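Side-chain contacts in kelch domain-containing protein (Colletotrichum graminicola M1.001, PDB 5C86), which probably oxidises alcohols to aldehydes at a mononuclear copper centre, as a fungal member of the AA5 galactose oxidase and glyoxal oxidase family: residues L21-G26 with P458-L463; S226-Y229 with K235-T238; M415-A420 with N426-R431. One frame throughout, in Å; residues are numbered along the deposited sequence.

Contact 1 (L21-G26 with P458-L463); sequences LVPETG and PGYYML
With CG trans to its own nitrogen (chi1 -177°), Leu21 sends its isobutyl group toward Met462, whose chain bends at its last torsion (chi3 -76°) and brings sulfur and methyl round to meet it. The two ends touch tip to tip, Leu21 CD2 lying 3.7 Å from Met462 SD and 3.9 Å from Met462 CE. The contact sets the turn between strands 18-21 and 28-31 against strand 459-466 of the C-terminal early-set domain, the E-set unit of galactose oxidase-like enzymes. Both Leu21 and Tyr460 also pack on Val418 of strand 412-422, which is paired with each of their strands. Further along the turn Pro23 crosses the Tyr460 side chain at about a right angle and forms a CH-pi contact: its CB stands over the ring face, 3.9 Å from the centroid. Proline suits this place, since its rigid ring presents CH groups to an aromatic face without burying a backbone N-H. Phe100 meets Tyr460 edge-to-face. The exposed Glu24, in the conformer given here, makes its salt bridge through OE2 with Lys101. Its carboxylate plane stands 71° from the tyrosine ring, and the same OE2 lies 2.9 Å from Tyr460 OH.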
ATOM      1  N   LEU A  21      -8.247   2.159  -2.848  1.00 12.79           N
ATOM      2  CA  LEU A  21      -9.415   1.271  -3.036  1.00 13.60           C
ATOM      3  C   LEU A  21     -10.479   1.747  -2.102  1.00 15.21           C
ATOM      4  O   LEU A  21     -10.252   1.937  -0.921  1.00 14.27           O
ATOM      5  CB  LEU A  21      -9.042  -0.188  -2.730  1.00 15.37           C
ATOM      6  CG  LEU A  21     -10.177  -1.165  -2.971  1.00 15.83           C
ATOM      7  CD1 LEU A  21     -10.368  -1.359  -4.414  1.00 17.84           C
ATOM      8  CD2 LEU A  21      -9.822  -2.486  -2.364  1.00 17.36           C
ATOM      9  N   VAL A  22     -11.693   2.003  -2.628  1.00 15.73           N
ATOM     10  CA  VAL A  22     -12.768   2.522  -1.812  1.00 17.53           C
ATOM     11  C   VAL A  22     -13.439   1.335  -1.026  1.00 14.56           C
ATOM     12  O   VAL A  22     -13.883   0.359  -1.635  1.00 16.54           O
ATOM     13  CB  VAL A  22     -13.799   3.196  -2.721  1.00 18.88           C
ATOM     14  CG1 VAL A  22     -14.949   3.708  -1.895  1.00 21.14           C
ATOM     15  CG2 VAL A  22     -13.135   4.341  -3.554  1.00 20.42           C
ATOM     16  N   PRO A  23     -13.473   1.451   0.284  1.00 15.84           N
ATOM     17  CA  PRO A  23     -14.177   0.376   1.012  1.00 19.28           C
ATOM     18  C   PRO A  23     -15.603   0.146   0.569  1.00 20.00           C
ATOM     19  O   PRO A  23     -16.279   1.054   0.109  1.00 19.95           O
ATOM     20  CB  PRO A  23     -14.138   0.848   2.435  1.00 17.82           C
ATOM     21  CG  PRO A  23     -12.957   1.717   2.578  1.00 17.99           C
ATOM     22  CD  PRO A  23     -12.895   2.398   1.210  1.00 17.66           C
ATOM     23  N   GLU A  24     -16.031  -1.119   0.639  0.64 18.62           N
ATOM     24  CA  GLU A  24     -17.410  -1.595   0.425  0.64 20.60           C
ATOM     25  C   GLU A  24     -17.748  -1.673  -1.027  0.64 17.52           C
ATOM     26  O   GLU A  24     -18.203  -2.700  -1.494  0.64 21.95           O
ATOM     27  CB  GLU A  24     -18.485  -0.774   1.172  0.64 23.03           C
ATOM     28  CG  GLU A  24     -18.650  -1.171   2.598  0.64 24.74           C
ATOM     29  CD  GLU A  24     -19.635  -0.302   3.332  0.64 27.64           C
ATOM     30  OE1 GLU A  24     -20.461   0.424   2.683  0.64 23.88           O
ATOM     31  OE2 GLU A  24     -19.483  -0.307   4.569  0.64 29.35           O
ATOM     32  N   THR A  25     -17.471  -0.611  -1.792  1.00 19.13           N
ATOM     33  CA  THR A  25     -17.727  -0.713  -3.264  1.00 20.36           C
ATOM     34  C   THR A  25     -16.605  -1.377  -3.993  1.00 18.14           C
ATOM     35  O   THR A  25     -16.775  -2.028  -5.009  1.00 20.93           O
ATOM     36  CB  THR A  25     -17.950   0.631  -3.914  1.00 21.73           C
ATOM     37  OG1 THR A  25     -16.793   1.441  -3.686  1.00 19.94           O
ATOM     38  CG2 THR A  25     -19.166   1.326  -3.325  1.00 26.78           C
ATOM     39  N   GLY A  26     -15.391  -1.176  -3.466  1.00 17.43           N
ATOM     40  CA  GLY A  26     -14.252  -1.596  -4.219  1.00 17.13           C
ATOM     41  C   GLY A  26     -13.904  -0.811  -5.486  1.00 16.65           C
ATOM     42  O   GLY A  26     -13.142  -1.260  -6.285  1.00 16.10           O
ATOM     43  N   PRO A 458      -6.620  -1.687  13.002  1.00 12.44           N
ATOM     44  CA  PRO A 458      -7.998  -1.338  12.749  1.00 12.49           C
ATOM     45  C   PRO A 458      -8.277  -0.807  11.384  1.00 12.45           C
ATOM     46  O   PRO A 458      -7.392  -0.184  10.746  1.00 14.29           O
ATOM     47  CB  PRO A 458      -8.320  -0.259  13.784  1.00 13.83           C
ATOM     48  CG  PRO A 458      -7.276  -0.356  14.743  1.00 16.60           C
ATOM     49  CD  PRO A 458      -6.034  -0.985  14.161  1.00 14.44           C
ATOM     50  N   GLY A 459      -9.473  -1.040  10.917  1.00 11.57           N
ATOM     51  CA  GLY A 459      -9.875  -0.564   9.628  1.00 13.35           C
ATOM     52  C   GLY A 459     -10.487  -1.636   8.760  1.00 11.09           C
ATOM     53  O   GLY A 459     -10.724  -2.761   9.184  1.00 10.90           O
ATOM     54  N   TYR A 460     -10.698  -1.299   7.513  1.00 11.15           N
ATOM     55  CA  TYR A 460     -11.314  -2.160   6.555  1.00 11.41           C
ATOM     56  C   TYR A 460     -10.351  -3.173   5.952  1.00 11.17           C
ATOM     57  O   TYR A 460      -9.180  -2.875   5.655  1.00 10.87           O
ATOM     58  CB  TYR A 460     -11.994  -1.429   5.418  1.00 11.84           C
ATOM     59  CG  TYR A 460     -13.427  -0.998   5.685  1.00 12.73           C
ATOM     60  CD1 TYR A 460     -13.699   0.163   6.377  1.00 15.50           C
ATOM     61  CD2 TYR A 460     -14.434  -1.851   5.435  1.00 15.30           C
ATOM     62  CE1 TYR A 460     -14.992   0.539   6.651  1.00 16.20           C
ATOM     63  CE2 TYR A 460     -15.724  -1.514   5.707  1.00 15.82           C
ATOM     64  CZ  TYR A 460     -15.984  -0.324   6.311  1.00 17.70           C
ATOM     65  OH  TYR A 460     -17.335  -0.006   6.534  1.00 23.61           O
ATOM     66  N   TYR A 461     -10.893  -4.398   5.757  1.00 10.19           N
ATOM     67  CA  TYR A 461     -10.213  -5.514   5.155  1.00  9.61           C
ATOM     68  C   TYR A 461     -11.115  -6.142   4.135  1.00 10.26           C
ATOM     69  O   TYR A 461     -12.342  -6.036   4.182  1.00 11.55           O
ATOM     70  CB  TYR A 461      -9.946  -6.610   6.190  1.00  9.41           C
ATOM     71  CG  TYR A 461      -8.822  -6.218   7.171  1.00 10.12           C
ATOM     72  CD1 TYR A 461      -9.081  -5.371   8.190  1.00 10.13           C
ATOM     73  CD2 TYR A 461      -7.591  -6.755   7.064  1.00  9.23           C
ATOM     74  CE1 TYR A 461      -8.035  -5.003   9.057  1.00  9.71           C
ATOM     75  CE2 TYR A 461      -6.536  -6.418   7.905  1.00 10.05           C
ATOM     76  CZ  TYR A 461      -6.778  -5.545   8.961  1.00 10.30           C
ATOM     77  OH  TYR A 461      -5.734  -5.203   9.817  1.00 12.61           O
ATOM     78  N   MET A 462     -10.469  -6.778   3.164  1.00 10.64           N
ATOM     79  CA  MET A 462     -11.099  -7.691   2.219  1.00 10.11           C
ATOM     80  C   MET A 462     -10.951  -9.119   2.742  1.00 10.08           C
ATOM     81  O   MET A 462      -9.826  -9.556   2.963  1.00 10.77           O
ATOM     82  CB  MET A 462     -10.431  -7.578   0.915  1.00 11.22           C
ATOM     83  CG  MET A 462     -10.744  -6.258   0.218  1.00 14.07           C
ATOM     84  SD  MET A 462      -9.800  -6.021  -1.331  1.00 18.48           S
ATOM     85  CE  MET A 462      -8.186  -5.583  -0.711  1.00 16.63           C
ATOM     86  N   LEU A 463     -12.065  -9.846   2.902  0.54 10.80           N
ATOM     87  CA  LEU A 463     -12.032 -11.257   3.282  0.54 10.71           C
ATOM     88  C   LEU A 463     -12.089 -12.036   1.982  0.54 10.91           C
ATOM     89  O   LEU A 463     -12.976 -11.830   1.169  0.54 10.47           O
ATOM     90  CB  LEU A 463     -13.198 -11.612   4.218  0.54 12.04           C
ATOM     91  CG  LEU A 463     -12.929 -12.672   5.261  0.54 13.00           C
ATOM     92  CD1 LEU A 463     -13.867 -12.601   6.489  0.54 15.12           C
ATOM     93  CD2 LEU A 463     -12.997 -14.025   4.504  0.54 14.15           C
TER

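Contact 2 (S226-Y229 with K235-T238); sequences SVMY and KIFT
The carbonyl oxygen of Val227 accepts the amide of Phe237, with Phe237 N 2.9 Å from Val227 O and an N-H...O angle of 165°; Ile236 CA also approaches this oxygen. A second bond of 2.9 Å, from Val227 N to Phe237 O, completes the hydrogen-bonded pair of an antiparallel beta hairpin. Its strands, 225-230 and 235-239, are the first two of a four-stranded blade in the Kelch beta-propeller. Val227 and Phe237 direct their side chains to the same face of the blade, where Val227 CG1, in the conformer modelled here, comes loosely to the edge of the phenyl ring and Phe237 stacks on Phe315. Hydrophobic residues suit this face, packed between blades against Ile291 and Val293. Ser226, Met228, Ile236 and Thr238 occupy the other face. There the thioether of Met228, turned at its last torsion, crosses Ile236 at a slant and puts CE 3.9 Å from Ile236 CD1. At the corner of the chain, chi1 of 68° folds the Tyr229 ring back across Lys235. Lys235 CB lies over one ring face, CG and CD run on past the hydroxyl, and NZ reaches Thr258 OG1; closest is Lys235 CB, 3.4 Å from Tyr229 CZ.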
ATOM      1  N   SER A 226       8.231  -2.685  -0.093  1.00 10.55           N
ATOM      2  CA  SER A 226       8.066  -3.618   1.037  1.00 11.52           C
ATOM      3  C   SER A 226       6.632  -3.904   1.291  1.00 10.85           C
ATOM      4  O   SER A 226       5.762  -3.035   1.021  1.00 11.60           O
ATOM      5  CB  SER A 226       8.734  -3.111   2.306  1.00 13.31           C
ATOM      6  OG  SER A 226       8.089  -2.002   2.924  1.00 14.03           O
ATOM      7  N   VAL A 227       6.315  -5.096   1.803  0.72 10.85           N
ATOM      8  CA  VAL A 227       4.955  -5.463   2.115  0.72 11.52           C
ATOM      9  C   VAL A 227       4.908  -6.519   3.188  0.72 11.70           C
ATOM     10  O   VAL A 227       5.618  -7.499   3.115  0.72 11.50           O
ATOM     11  CB  VAL A 227       4.092  -5.873   0.911  0.72 12.85           C
ATOM     12  CG1 VAL A 227       4.696  -7.084   0.273  0.72 13.44           C
ATOM     13  CG2 VAL A 227       2.665  -6.115   1.315  0.72 14.16           C
ATOM     14  N   MET A 228       3.977  -6.343   4.136  1.00 11.23           N
ATOM     15  CA  MET A 228       3.737  -7.280   5.173  1.00 11.42           C
ATOM     16  C   MET A 228       2.778  -8.329   4.641  1.00 11.51           C
ATOM     17  O   MET A 228       1.579  -8.155   4.651  1.00 12.04           O
ATOM     18  CB  MET A 228       3.161  -6.583   6.386  1.00 11.28           C
ATOM     19  CG  MET A 228       3.064  -7.509   7.592  1.00 12.09           C
ATOM     20  SD  MET A 228       2.488  -6.705   9.082  1.00 14.85           S
ATOM     21  CE  MET A 228       3.998  -5.884   9.544  1.00 15.25           C
ATOM     22  N   TYR A 229       3.323  -9.459   4.229  1.00 11.12           N
ATOM     23  CA  TYR A 229       2.564 -10.497   3.582  1.00 10.59           C
ATOM     24  C   TYR A 229       2.013 -11.538   4.564  1.00 11.19           C
ATOM     25  O   TYR A 229       1.158 -12.341   4.189  1.00 12.12           O
ATOM     26  CB  TYR A 229       3.380 -11.172   2.472  1.00 11.63           C
ATOM     27  CG  TYR A 229       4.538 -11.986   2.962  1.00 11.00           C
ATOM     28  CD1 TYR A 229       4.366 -13.252   3.364  1.00 11.74           C
ATOM     29  CD2 TYR A 229       5.783 -11.423   3.054  1.00 11.37           C
ATOM     30  CE1 TYR A 229       5.466 -13.987   3.834  1.00 11.84           C
ATOM     31  CE2 TYR A 229       6.890 -12.096   3.529  1.00 12.73           C
ATOM     32  CZ  TYR A 229       6.678 -13.376   3.930  1.00 12.27           C
ATOM     33  OH  TYR A 229       7.778 -14.089   4.335  1.00 15.30           O
ATOM     34  N   LYS A 235       5.975 -11.137   9.098  1.00 12.80           N
ATOM     35  CA  LYS A 235       6.817 -11.277   7.947  1.00 12.72           C
ATOM     36  C   LYS A 235       6.638 -10.142   6.927  1.00 13.09           C
ATOM     37  O   LYS A 235       5.489  -9.838   6.503  1.00 11.72           O
ATOM     38  CB  LYS A 235       6.540 -12.550   7.205  1.00 14.52           C
ATOM     39  CG  LYS A 235       6.690 -13.822   8.017  1.00 17.00           C
ATOM     40  CD  LYS A 235       8.107 -14.213   8.131  1.00 18.74           C
ATOM     41  CE  LYS A 235       8.256 -15.586   8.778  1.00 21.21           C
ATOM     42  NZ  LYS A 235       9.693 -15.835   8.947  1.00 21.50           N
ATOM     43  N   ILE A 236       7.747  -9.500   6.597  1.00 11.47           N
ATOM     44  CA  ILE A 236       7.794  -8.401   5.609  1.00 10.67           C
ATOM     45  C   ILE A 236       8.756  -8.742   4.478  1.00 11.89           C
ATOM     46  O   ILE A 236       9.909  -9.099   4.751  1.00 12.34           O
ATOM     47  CB  ILE A 236       8.150  -7.100   6.266  1.00 12.20           C
ATOM     48  CG1 ILE A 236       7.221  -6.809   7.445  1.00 12.09           C
ATOM     49  CG2 ILE A 236       8.191  -5.957   5.253  1.00 13.36           C
ATOM     50  CD1 ILE A 236       7.682  -5.664   8.255  1.00 14.61           C
ATOM     51  N   PHE A 237       8.329  -8.607   3.231  1.00 11.23           N
ATOM     52  CA  PHE A 237       9.193  -8.810   2.088  1.00 10.95           C
ATOM     53  C   PHE A 237       9.687  -7.454   1.657  1.00 11.03           C
ATOM     54  O   PHE A 237       8.910  -6.458   1.666  1.00 11.46           O
ATOM     55  CB  PHE A 237       8.352  -9.374   0.947  1.00 10.96           C
ATOM     56  CG  PHE A 237       8.975  -9.315  -0.414  1.00 11.47           C
ATOM     57  CD1 PHE A 237       9.979 -10.212  -0.786  1.00 12.84           C
ATOM     58  CD2 PHE A 237       8.488  -8.454  -1.351  1.00 12.64           C
ATOM     59  CE1 PHE A 237      10.519 -10.212  -2.021  1.00 14.29           C
ATOM     60  CE2 PHE A 237       9.038  -8.450  -2.642  1.00 12.65           C
ATOM     61  CZ  PHE A 237      10.006  -9.367  -3.003  1.00 12.51           C
ATOM     62  N   THR A 238      10.957  -7.371   1.279  1.00 10.71           N
ATOM     63  CA  THR A 238      11.559  -6.110   0.769  1.00 10.95           C
ATOM     64  C   THR A 238      12.250  -6.332  -0.490  1.00 10.60           C
ATOM     65  O   THR A 238      12.793  -7.432  -0.711  1.00 11.44           O
ATOM     66  CB  THR A 238      12.545  -5.473   1.752  1.00 12.30           C
ATOM     67  OG1 THR A 238      13.780  -6.257   1.815  1.00 13.97           O
ATOM     68  CG2 THR A 238      11.911  -5.296   3.149  1.00 12.94           C
TER

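Contact 3 (M415-A420 with N426-R431); sequences MIRVSA and NTDQRR
Arg417 and Asp428 meet with their flat groups nearly coplanar, guanidinium and carboxylate only 18° apart. Arg417 is stretched out to NE, then turned at chi4 (-70°), which brings NH1 to the aspartate. There NH1 gives a salt-bridge bond of 2.8 Å to the anti lone pair of Asp428 OD1 and a second bond, 3.2 Å, to Asp428 O, both acceptors close to the guanidinium plane. These two bonds, with NH2 bonded to Leu78 O and Pro458 O, fix the rotation of the buried group, and arginine has N-H groups enough for all of them. OD1 also accepts from Leu78 N. Together the segments shape the link between strands 412-422 and 431-438 of the E-set domain, whose antiparallel pairing opens at Ile416 and Arg431. Beyond the pair, Arg417 N bonds to Arg430 O at 2.9 Å. Asn426 holds its amide across Ser419: ND2 points almost straight at Ser419 OG (3.0 Å, 174°), in the amide plane. Its other end, OD1, accepts from Gln429 N at 3.1 Å, from above the carbonyl plane, closing an Asx motif. A water oxygen lies 2.7 Å from Ala420 O and 2.6 Å from Asp428 OD2.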
ATOM      1  N   MET A 415      -7.444 -12.278   5.193  1.00 10.01           N
ATOM      2  CA  MET A 415      -7.977 -10.910   5.265  1.00 11.08           C
ATOM      3  C   MET A 415      -6.849  -9.975   4.811  1.00 11.35           C
ATOM      4  O   MET A 415      -5.752 -10.074   5.314  1.00 12.11           O
ATOM      5  CB  MET A 415      -8.567 -10.536   6.621  1.00 10.38           C
ATOM      6  CG  MET A 415      -7.649 -10.678   7.806  1.00 11.87           C
ATOM      7  SD  MET A 415      -8.475 -10.610   9.431  1.00 12.84           S
ATOM      8  CE  MET A 415      -8.599  -8.840   9.738  1.00 12.45           C
ATOM      9  N   ILE A 416      -7.132  -9.145   3.854  1.00  9.63           N
ATOM     10  CA  ILE A 416      -6.113  -8.205   3.326  1.00 10.72           C
ATOM     11  C   ILE A 416      -6.565  -6.811   3.562  1.00  9.72           C
ATOM     12  O   ILE A 416      -7.697  -6.460   3.190  1.00 10.74           O
ATOM     13  CB  ILE A 416      -5.813  -8.456   1.844  1.00 12.67           C
ATOM     14  CG1 ILE A 416      -5.163  -9.849   1.649  1.00 16.32           C
ATOM     15  CG2 ILE A 416      -4.839  -7.403   1.304  1.00 14.18           C
ATOM     16  CD1 ILE A 416      -4.610 -10.113   0.295  1.00 18.86           C
ATOM     17  N   ARG A 417      -5.759  -6.017   4.222  1.00  9.28           N
ATOM     18  CA  ARG A 417      -6.190  -4.702   4.578  1.00  9.47           C
ATOM     19  C   ARG A 417      -6.344  -3.764   3.375  1.00 10.16           C
ATOM     20  O   ARG A 417      -5.453  -3.739   2.477  1.00  9.85           O
ATOM     21  CB  ARG A 417      -5.236  -4.113   5.577  1.00 10.50           C
ATOM     22  CG  ARG A 417      -5.808  -2.935   6.392  1.00 10.83           C
ATOM     23  CD  ARG A 417      -4.988  -2.614   7.651  1.00 11.18           C
ATOM     24  NE  ARG A 417      -5.457  -1.442   8.358  1.00 10.83           N
ATOM     25  CZ  ARG A 417      -5.327  -0.205   7.895  1.00 12.58           C
ATOM     26  NH1 ARG A 417      -4.603   0.047   6.860  1.00 13.14           N
ATOM     27  NH2 ARG A 417      -5.879   0.812   8.523  1.00 12.93           N
ATOM     28  N   VAL A 418      -7.461  -3.039   3.314  1.00 10.16           N
ATOM     29  CA  VAL A 418      -7.717  -2.125   2.199  1.00  9.95           C
ATOM     30  C   VAL A 418      -6.706  -1.000   2.230  1.00 11.15           C
ATOM     31  O   VAL A 418      -6.341  -0.478   3.291  1.00 11.19           O
ATOM     32  CB  VAL A 418      -9.171  -1.600   2.296  1.00 11.09           C
ATOM     33  CG1 VAL A 418      -9.485  -0.502   1.335  1.00 11.22           C
ATOM     34  CG2 VAL A 418     -10.183  -2.747   2.214  1.00 11.60           C
ATOM     35  N   SER A 419      -6.239  -0.616   1.046  1.00 10.74           N
ATOM     36  CA  SER A 419      -5.062   0.249   0.991  1.00 11.32           C
ATOM     37  C   SER A 419      -5.097   1.290  -0.129  1.00 11.85           C
ATOM     38  O   SER A 419      -6.079   1.440  -0.811  1.00 11.23           O
ATOM     39  CB  SER A 419      -3.754  -0.601   0.977  1.00 12.55           C
ATOM     40  OG  SER A 419      -3.652  -1.265  -0.253  1.00 12.69           O
ATOM     41  N   ALA A 420      -3.987   2.016  -0.168  1.00 12.20           N
ATOM     42  CA  ALA A 420      -3.808   3.169  -1.037  1.00 13.26           C
ATOM     43  C   ALA A 420      -2.321   3.295  -1.235  1.00 12.17           C
ATOM     44  O   ALA A 420      -1.515   2.912  -0.395  1.00 12.50           O
ATOM     45  CB  ALA A 420      -4.339   4.429  -0.401  1.00 12.15           C
ATOM     46  N   ASN A 426       3.011   2.240   0.485  1.00 10.65           N
ATOM     47  CA  ASN A 426       1.721   1.689   0.813  1.00  9.80           C
ATOM     48  C   ASN A 426       1.857   1.031   2.176  1.00 10.18           C
ATOM     49  O   ASN A 426       2.165  -0.188   2.270  1.00 10.81           O
ATOM     50  CB  ASN A 426       1.181   0.730  -0.231  1.00  9.94           C
ATOM     51  CG  ASN A 426      -0.188   0.224   0.098  1.00 10.74           C
ATOM     52  OD1 ASN A 426      -0.688   0.438   1.232  1.00 10.53           O
ATOM     53  ND2 ASN A 426      -0.840  -0.416  -0.874  1.00 11.09           N
ATOM     54  N   THR A 427       1.637   1.802   3.251  1.00  9.86           N
ATOM     55  CA  THR A 427       1.717   1.234   4.553  1.00 10.50           C
ATOM     56  C   THR A 427       0.481   0.522   5.010  1.00 10.91           C
ATOM     57  O   THR A 427       0.494  -0.137   6.108  1.00 11.52           O
ATOM     58  CB  THR A 427       2.016   2.308   5.616  1.00 12.59           C
ATOM     59  OG1 THR A 427       0.869   3.142   5.735  1.00 12.70           O
ATOM     60  CG2 THR A 427       3.264   3.108   5.187  1.00 11.67           C
ATOM     61  N   ASP A 428      -0.615   0.735   4.270  1.00  9.86           N
ATOM     62  CA  ASP A 428      -1.909   0.222   4.644  1.00 11.05           C
ATOM     63  C   ASP A 428      -2.105  -1.258   4.318  1.00 10.94           C
ATOM     64  O   ASP A 428      -2.984  -1.896   4.898  1.00 11.52           O
ATOM     65  CB  ASP A 428      -3.009   1.006   3.961  1.00 11.59           C
ATOM     66  CG  ASP A 428      -3.286   2.359   4.590  1.00 13.15           C
ATOM     67  OD1 ASP A 428      -3.647   2.499   5.799  1.00 14.33           O
ATOM     68  OD2 ASP A 428      -3.069   3.346   3.833  1.00 16.35           O
ATOM     69  N   GLN A 429      -1.386  -1.774   3.306  1.00 11.29           N
ATOM     70  CA  GLN A 429      -1.616  -3.137   2.913  1.00 11.81           C
ATOM     71  C   GLN A 429      -0.873  -4.122   3.857  1.00 11.11           C
ATOM     72  O   GLN A 429       0.281  -4.008   4.040  1.00 13.31           O
ATOM     73  CB  GLN A 429      -1.251  -3.434   1.449  1.00 12.73           C
ATOM     74  CG  GLN A 429       0.157  -3.377   1.141  1.00 13.36           C
ATOM     75  CD  GLN A 429       0.511  -3.904  -0.316  1.00 12.66           C
ATOM     76  OE1 GLN A 429      -0.151  -4.759  -0.968  1.00 13.82           O
ATOM     77  NE2 GLN A 429       1.565  -3.388  -0.776  1.00 13.80           N
ATOM     78  N   ARG A 430      -1.605  -5.102   4.301  1.00  9.90           N
ATOM     79  CA  ARG A 430      -1.052  -6.266   4.953  1.00 10.11           C
ATOM     80  C   ARG A 430      -1.993  -7.398   4.808  1.00 10.62           C
ATOM     81  O   ARG A 430      -3.208  -7.228   4.677  1.00 11.72           O
ATOM     82  CB  ARG A 430      -0.793  -5.960   6.444  1.00 10.54           C
ATOM     83  CG  ARG A 430      -2.005  -5.580   7.255  1.00 10.47           C
ATOM     84  CD  ARG A 430      -1.711  -5.441   8.743  1.00 11.54           C
ATOM     85  NE  ARG A 430      -0.727  -4.371   8.950  1.00 10.18           N
ATOM     86  CZ  ARG A 430       0.144  -4.280   9.978  1.00 10.85           C
ATOM     87  NH1 ARG A 430       0.082  -5.144  11.037  1.00 10.95           N
ATOM     88  NH2 ARG A 430       1.001  -3.281   9.972  1.00 12.17           N
ATOM     89  N   ARG A 431      -1.459  -8.592   4.875  1.00  9.37           N
ATOM     90  CA  ARG A 431      -2.245  -9.814   4.797  1.00  9.20           C
ATOM     91  C   ARG A 431      -2.141 -10.633   6.103  1.00  9.02           C
ATOM     92  O   ARG A 431      -1.048 -10.802   6.642  1.00 10.89           O
ATOM     93  CB  ARG A 431      -1.731 -10.713   3.709  1.00  9.70           C
ATOM     94  CG  ARG A 431      -2.292 -12.125   3.699  1.00 10.89           C
ATOM     95  CD  ARG A 431      -1.833 -12.893   2.453  1.00 11.53           C
ATOM     96  NE  ARG A 431      -2.150 -14.347   2.513  1.00 12.94           N
ATOM     97  CZ  ARG A 431      -1.462 -15.233   3.196  1.00 13.45           C
ATOM     98  NH1 ARG A 431      -0.359 -14.895   3.851  1.00 14.97           N
ATOM     99  NH2 ARG A 431      -1.827 -16.485   3.158  1.00 16.91           N
TER
HETATM  100  O   HOH W   1      -1.400   4.021   2.027  1.00 17.61           O

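How the contacts relate
Contacts 1 and 3 meet in the E-set domain, their centres about 9 Å apart, because strand 459-466 pairs with strand 412-422: Met462 N lies 2.8 Å from Ile416 O. Contact 2 belongs to a propeller blade and sits about 11 Å from contact 3 between centres. These two also touch, Arg431 NH1 approaching Tyr229 O to 3.0 Å and Arg431 N approaching Met228 O to 3.1 Å, so residues 426-431 join the domain to the propeller. Contacts 1 and 2 remain apart, nearest atoms about 8 Å. Contact 3 is the one near the metal site: the Asn426 side chain is about 10 Å from that of His423, one of the copper ligands; no copper is bound in this apo form.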